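Side-chain contacts in migration inhibitory factor (Trichinella spiralis, PDB 1HFO), which is a small alpha/beta protein of the macrophage migration inhibitory factor family that assembles as a trimer of identical subunits: residues G27-K32 with S76-D81; F3-N8 with M94-V99. One frame throughout, in Å; residues are numbered along the deposited sequence.

Interaction 1. Residues G27-K32 with S76-D81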
loop_
_atom_site.group_PDB
_atom_site.type_symbol
_atom_site.label_atom_id
_atom_site.label_comp_id
_atom_site.label_asym_id
_atom_site.label_seq_id
_atom_site.Cartn_x
_atom_site.Cartn_y
_atom_site.Cartn_z
ATOM N N GLY A 27 18.971 -3.492 -3.915
ATOM C CA GLY A 27 20.082 -2.569 -3.748
ATOM C C GLY A 27 20.998 -2.575 -4.949
ATOM O O GLY A 27 21.443 -1.534 -5.433
ATOM N N ASN A 28 21.290 -3.765 -5.441
ATOM C CA ASN A 28 22.160 -3.856 -6.585
ATOM C C ASN A 28 21.526 -3.206 -7.835
ATOM O O ASN A 28 22.207 -2.455 -8.532
ATOM C CB ASN A 28 22.579 -5.331 -6.813
ATOM C CG ASN A 28 23.392 -5.920 -5.618
ATOM O OD1 ASN A 28 24.202 -5.224 -4.995
ATOM N ND2 ASN A 28 23.182 -7.212 -5.323
ATOM N N ILE A 29 20.237 -3.427 -8.119
ATOM C CA ILE A 29 19.656 -2.807 -9.317
ATOM C C ILE A 29 19.447 -1.293 -9.240
ATOM O O ILE A 29 19.474 -0.614 -10.264
ATOM C CB ILE A 29 18.298 -3.433 -9.750
ATOM C CG1 ILE A 29 17.210 -3.108 -8.733
ATOM C CG2 ILE A 29 18.445 -4.934 -9.933
ATOM C CD1 ILE A 29 15.823 -3.551 -9.160
ATOM N N LEU A 30 19.213 -0.765 -8.041
ATOM C CA LEU A 30 19.017 0.674 -7.881
ATOM C C LEU A 30 20.324 1.346 -7.471
ATOM O O LEU A 30 20.401 2.562 -7.408
ATOM C CB LEU A 30 17.946 0.960 -6.825
ATOM C CG LEU A 30 16.541 0.460 -7.139
ATOM C CD1 LEU A 30 15.651 0.641 -5.929
ATOM C CD2 LEU A 30 15.989 1.224 -8.346
ATOM N N SER A 31 21.354 0.546 -7.218
ATOM C CA SER A 31 22.655 1.077 -6.805
ATOM C C SER A 31 22.565 1.865 -5.502
ATOM O O SER A 31 23.113 2.969 -5.381
ATOM C CB SER A 31 23.259 1.950 -7.912
ATOM O OG SER A 31 23.637 1.152 -9.026
ATOM N N LYS A 32 21.854 1.296 -4.530
ATOM C CA LYS A 32 21.713 1.916 -3.218
ATOM C C LYS A 32 22.322 0.997 -2.164
ATOM O O LYS A 32 22.395 -0.211 -2.356
ATOM C CB LYS A 32 20.238 2.162 -2.871
ATOM C CG LYS A 32 19.584 3.251 -3.715
ATOM C CD LYS A 32 20.358 4.547 -3.594
ATOM C CE LYS A 32 19.698 5.659 -4.395
ATOM N NZ LYS A 32 18.420 6.087 -3.773
ATOM N N SER A 76 12.104 -4.628 -14.239
ATOM C CA SER A 76 11.024 -5.612 -14.277
ATOM C C SER A 76 11.440 -7.037 -14.628
ATOM O O SER A 76 10.959 -8.006 -14.026
ATOM C CB SER A 76 9.941 -5.170 -15.271
ATOM O OG SER A 76 8.825 -6.042 -15.184
ATOM N N ALA A 77 12.305 -7.160 -15.624
ATOM C CA ALA A 77 12.767 -8.468 -16.055
ATOM C C ALA A 77 13.426 -9.161 -14.865
ATOM O O ALA A 77 13.087 -10.292 -14.523
ATOM C CB ALA A 77 13.755 -8.310 -17.192
ATOM N N LYS A 78 14.347 -8.454 -14.221
ATOM C CA LYS A 78 15.079 -9.001 -13.078
ATOM C C LYS A 78 14.207 -9.330 -11.866
ATOM O O LYS A 78 14.344 -10.400 -11.252
ATOM C CB LYS A 78 16.178 -8.023 -12.674
ATOM C CG LYS A 78 17.231 -7.801 -13.748
ATOM C CD LYS A 78 18.394 -7.010 -13.198
ATOM C CE LYS A 78 19.057 -6.164 -14.272
ATOM N NZ LYS A 78 19.474 -6.971 -15.447
ATOM N N LEU A 79 13.324 -8.398 -11.501
ATOM C CA LEU A 79 12.451 -8.609 -10.361
ATOM C C LEU A 79 11.475 -9.756 -10.592
ATOM O O LEU A 79 11.212 -10.543 -9.687
ATOM C CB LEU A 79 11.669 -7.320 -10.035
ATOM C CG LEU A 79 12.361 -6.259 -9.174
ATOM C CD1 LEU A 79 13.709 -5.917 -9.762
ATOM C CD2 LEU A 79 11.480 -5.009 -9.073
ATOM N N PHE A 80 10.913 -9.849 -11.791
ATOM C CA PHE A 80 9.974 -10.922 -12.063
ATOM C C PHE A 80 10.645 -12.287 -12.078
ATOM O O PHE A 80 10.082 -13.262 -11.582
ATOM C CB PHE A 80 9.248 -10.680 -13.374
ATOM C CG PHE A 80 8.032 -9.820 -13.226
ATOM C CD1 PHE A 80 8.151 -8.447 -13.045
ATOM C CD2 PHE A 80 6.767 -10.388 -13.238
ATOM C CE1 PHE A 80 7.003 -7.641 -12.876
ATOM C CE2 PHE A 80 5.623 -9.604 -13.073
ATOM C CZ PHE A 80 5.751 -8.219 -12.889
ATOM N N ASP A 81 11.844 -12.350 -12.638
ATOM C CA ASP A 81 12.592 -13.605 -12.655
ATOM C C ASP A 81 12.844 -14.022 -11.204
ATOM O O ASP A 81 12.609 -15.166 -10.813
ATOM C CB ASP A 81 13.919 -13.423 -13.399
ATOM C CG ASP A 81 14.906 -14.546 -13.119
ATOM O OD1 ASP A 81 14.550 -15.726 -13.337
ATOM O OD2 ASP A 81 16.040 -14.246 -12.678
#

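Interaction 2. Residues F3-N8 with M94-V99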
loop_
_atom_site.group_PDB
_atom_site.type_symbol
_atom_site.label_atom_id
_atom_site.label_comp_id
_atom_site.label_asym_id
_atom_site.label_seq_id
_atom_site.Cartn_x
_atom_site.Cartn_y
_atom_site.Cartn_z
ATOM N N PHE A 3 10.597 -2.309 -1.244
ATOM C CA PHE A 3 9.943 -3.240 -2.137
ATOM C C PHE A 3 8.919 -3.910 -1.256
ATOM O O PHE A 3 9.257 -4.543 -0.251
ATOM C CB PHE A 3 10.867 -4.299 -2.707
ATOM C CG PHE A 3 10.167 -5.208 -3.687
ATOM C CD1 PHE A 3 9.774 -4.725 -4.926
ATOM C CD2 PHE A 3 9.850 -6.519 -3.345
ATOM C CE1 PHE A 3 9.061 -5.542 -5.829
ATOM C CE2 PHE A 3 9.136 -7.352 -4.246
ATOM C CZ PHE A 3 8.750 -6.847 -5.480
ATOM N N THR A 4 7.653 -3.756 -1.615
ATOM C CA THR A 4 6.576 -4.337 -0.840
ATOM C C THR A 4 5.687 -5.153 -1.784
ATOM O O THR A 4 5.358 -4.699 -2.883
ATOM C CB THR A 4 5.789 -3.205 -0.113
ATOM O OG1 THR A 4 4.616 -3.735 0.507
ATOM C CG2 THR A 4 5.428 -2.104 -1.072
ATOM N N LEU A 5 5.328 -6.354 -1.344
ATOM C CA LEU A 5 4.528 -7.281 -2.144
ATOM C C LEU A 5 3.392 -7.915 -1.364
ATOM O O LEU A 5 3.531 -8.271 -0.187
ATOM C CB LEU A 5 5.436 -8.386 -2.684
ATOM C CG LEU A 5 4.884 -9.362 -3.723
ATOM C CD1 LEU A 5 4.736 -8.625 -5.038
ATOM C CD2 LEU A 5 5.859 -10.552 -3.896
ATOM N N ASN A 6 2.257 -8.057 -2.037
ATOM C CA ASN A 6 1.096 -8.694 -1.453
ATOM C C ASN A 6 0.845 -9.942 -2.297
ATOM O O ASN A 6 0.862 -9.887 -3.529
ATOM C CB ASN A 6 -0.108 -7.758 -1.508
ATOM C CG ASN A 6 0.158 -6.456 -0.794
ATOM O OD1 ASN A 6 0.534 -5.453 -1.414
ATOM N ND2 ASN A 6 0.002 -6.468 0.523
ATOM N N THR A 7 0.619 -11.060 -1.626
ATOM C CA THR A 7 0.429 -12.315 -2.343
ATOM C C THR A 7 -0.542 -13.254 -1.645
ATOM O O THR A 7 -0.760 -13.161 -0.434
ATOM C CB THR A 7 1.797 -13.025 -2.510
ATOM O OG1 THR A 7 1.626 -14.250 -3.236
ATOM C CG2 THR A 7 2.401 -13.338 -1.149
ATOM N N ASN A 8 -1.116 -14.177 -2.419
ATOM C CA ASN A 8 -2.044 -15.147 -1.862
ATOM C C ASN A 8 -1.367 -16.451 -1.451
ATOM O O ASN A 8 -1.998 -17.309 -0.835
ATOM C CB ASN A 8 -3.183 -15.455 -2.851
ATOM C CG ASN A 8 -2.701 -15.631 -4.284
ATOM O OD1 ASN A 8 -1.541 -15.957 -4.535
ATOM N ND2 ASN A 8 -3.620 -15.434 -5.243
ATOM N N MET A 94 1.559 -11.261 -11.864
ATOM C CA MET A 94 2.175 -10.302 -10.942
ATOM C C MET A 94 2.292 -8.914 -11.553
ATOM O O MET A 94 2.607 -8.753 -12.731
ATOM C CB MET A 94 3.576 -10.761 -10.530
ATOM C CG MET A 94 3.601 -11.989 -9.664
ATOM S SD MET A 94 5.279 -12.288 -9.066
ATOM C CE MET A 94 6.077 -12.824 -10.540
ATOM N N TYR A 95 2.029 -7.897 -10.731
ATOM C CA TYR A 95 2.170 -6.523 -11.172
ATOM C C TYR A 95 3.125 -5.845 -10.209
ATOM O O TYR A 95 3.074 -6.105 -9.011
ATOM C CB TYR A 95 0.855 -5.754 -11.074
ATOM C CG TYR A 95 -0.108 -5.958 -12.206
ATOM C CD1 TYR A 95 0.285 -5.765 -13.528
ATOM C CD2 TYR A 95 -1.435 -6.277 -11.947
ATOM C CE1 TYR A 95 -0.642 -5.889 -14.575
ATOM C CE2 TYR A 95 -2.365 -6.401 -12.980
ATOM C CZ TYR A 95 -1.963 -6.207 -14.284
ATOM O OH TYR A 95 -2.893 -6.335 -15.300
ATOM N N ILE A 96 3.967 -4.973 -10.740
ATOM C CA ILE A 96 4.865 -4.194 -9.899
ATOM C C ILE A 96 4.772 -2.729 -10.326
ATOM O O ILE A 96 4.988 -2.395 -11.490
ATOM C CB ILE A 96 6.341 -4.648 -10.010
ATOM C CG1 ILE A 96 6.485 -6.084 -9.502
ATOM C CG2 ILE A 96 7.237 -3.672 -9.202
ATOM C CD1 ILE A 96 5.901 -6.343 -8.119
ATOM N N HIS A 97 4.445 -1.856 -9.376
ATOM C CA HIS A 97 4.365 -0.443 -9.671
ATOM C C HIS A 97 5.690 0.196 -9.294
ATOM O O HIS A 97 6.111 0.119 -8.132
ATOM C CB HIS A 97 3.261 0.241 -8.863
ATOM C CG HIS A 97 3.046 1.672 -9.255
ATOM N ND1 HIS A 97 2.449 2.596 -8.425
ATOM C CD2 HIS A 97 3.379 2.343 -10.384
ATOM C CE1 HIS A 97 2.422 3.773 -9.026
ATOM N NE2 HIS A 97 2.981 3.648 -10.215
ATOM N N PHE A 98 6.336 0.814 -10.272
ATOM C CA PHE A 98 7.619 1.475 -10.066
ATOM C C PHE A 98 7.388 2.953 -9.760
ATOM O O PHE A 98 6.737 3.678 -10.527
ATOM C CB PHE A 98 8.499 1.301 -11.310
ATOM C CG PHE A 98 8.849 -0.136 -11.605
ATOM C CD1 PHE A 98 9.768 -0.821 -10.810
ATOM C CD2 PHE A 98 8.245 -0.814 -12.669
ATOM C CE1 PHE A 98 10.083 -2.160 -11.058
ATOM C CE2 PHE A 98 8.552 -2.155 -12.931
ATOM C CZ PHE A 98 9.472 -2.833 -12.126
ATOM N N VAL A 99 7.905 3.390 -8.615
ATOM C CA VAL A 99 7.728 4.767 -8.181
ATOM C C VAL A 99 9.026 5.501 -7.906
ATOM O O VAL A 99 9.820 5.072 -7.070
ATOM C CB VAL A 99 6.880 4.819 -6.892
ATOM C CG1 VAL A 99 6.635 6.262 -6.503
ATOM C CG2 VAL A 99 5.562 4.062 -7.094
#

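Interaction 1. Residues G27-K32 with S76-D81
I29 reaches across from helix 18-30 to K78 and L79 of helix 69-87, and following it outward from CB accounts for the whole contact. The CB bond already heads for the other helix, and the two branches there divide the work. CG2 meets the aliphatic part of K78, 3.9 Å from K78 CD. The two side chains run antiparallel where they pass, a methyl group resting against the lysine's methylene chain and the charge taking no part. The ammonium end is led elsewhere: the K78 chain bends at its last torsion (chi4 -55°), and NZ makes a salt bridge with D74, on the same helix. The other branch, CG1, is wedged between the backbone N and the carbonyl carbon and then runs out fully extended (chi1 69°, chi2 174°), which carries CD1 well clear of its own helix and up to L79. The two helices form the layer that lies across one face of the beta sheet in the MIF fold; here the nearest CA atoms, those of I29 and K78, are 8.6 Å apart, and no hydrogen bond spans the gap. At the tip, I29 CD1 stands 3.2 Å from L79 CD1, tighter than usual for two methyl carbons, so the exact value is doubtful although the meeting itself is plain. L79 is buried beneath, where it also packs on L61 and F98 of the sheet, while I29 touches H75 one turn back along helix 69-87. Just past I29 its helix stops in a Schellman motif with S31 as the positive-phi residue: K32 N bonds to G27 O at 3.0 Å, and S31 N makes a weak bond to N28 O.

Interaction 2. Residues F3-N8 with M94-V99
F3, L5 and I96 meet at a single methyl group, I96 CD1, which the other two approach as a pair from strand 2-7. Each of them crosses the isoleucine side chain at about a right angle. F3 brings the far end of its ring, with CZ 3.9 Å and CE1 4.0 Å from I96 CD1. L5 contributes one branch, its CD1 lying 4.0 Å from I96 CD1. The two strand 2-7 side chains also come near each other, L5 CD1 being 4.4 Å from F3 CZ, so methyl, methyl and ring end form a compact triangle. F3 and L5 adopt nearly the same first torsion, CG anti to the backbone N (chi1 -177° for F3), which sends both out from alternate positions on the same side of the strand. In I96, CG1 stands beside the backbone N and the chain then folds (chi2 -52°), turning CD1 toward strand 2-7. The other methyl, CG2, serves a neighbour within its own strand, lying 3.7 Å above one face of the F98 ring and displaced toward its rim. All three residues are buried, and the contact is wholly apolar. L83 of helix 69-87 also packs on F3, while L61 and A57 of strand 57-63 touch F3 and L5. The strands themselves are not partners: the nearest CA atoms, of L5 and I96, are 8.4 Å apart because strand 57-63 runs between them. Beyond I96, a strand of the second subunit pairs antiparallel with Y95 and I96 and continues the sheet. Side chains bridging over an intervening strand, on the face of a mixed four-stranded sheet that two helices cover, are in keeping with the alpha/beta subunit of the trimeric MIF fold.

From the N terminus the chain lays down strand 2-7, then helix 18-30, passes through three further strands, enters helix 69-87 and goes on into strand 94-100. Interaction 1 closes a loop of 43 residues by bringing the two helices together. Interaction 2 closes a loop of 85 residues between the strands that come first and last along the chain in the four-stranded sheet, and wholly encloses the first; the two nest without crossing. One ties the helical layer together, the other the sheet beneath it. Helix 69-87 joins them: F80 CE1 packs 3.8 Å from I96 CG1, and L79 CD2 lies 3.7 Å from F98 CE1. Segments of both contacts reach the second subunit, through S76 and F80 in interaction 1.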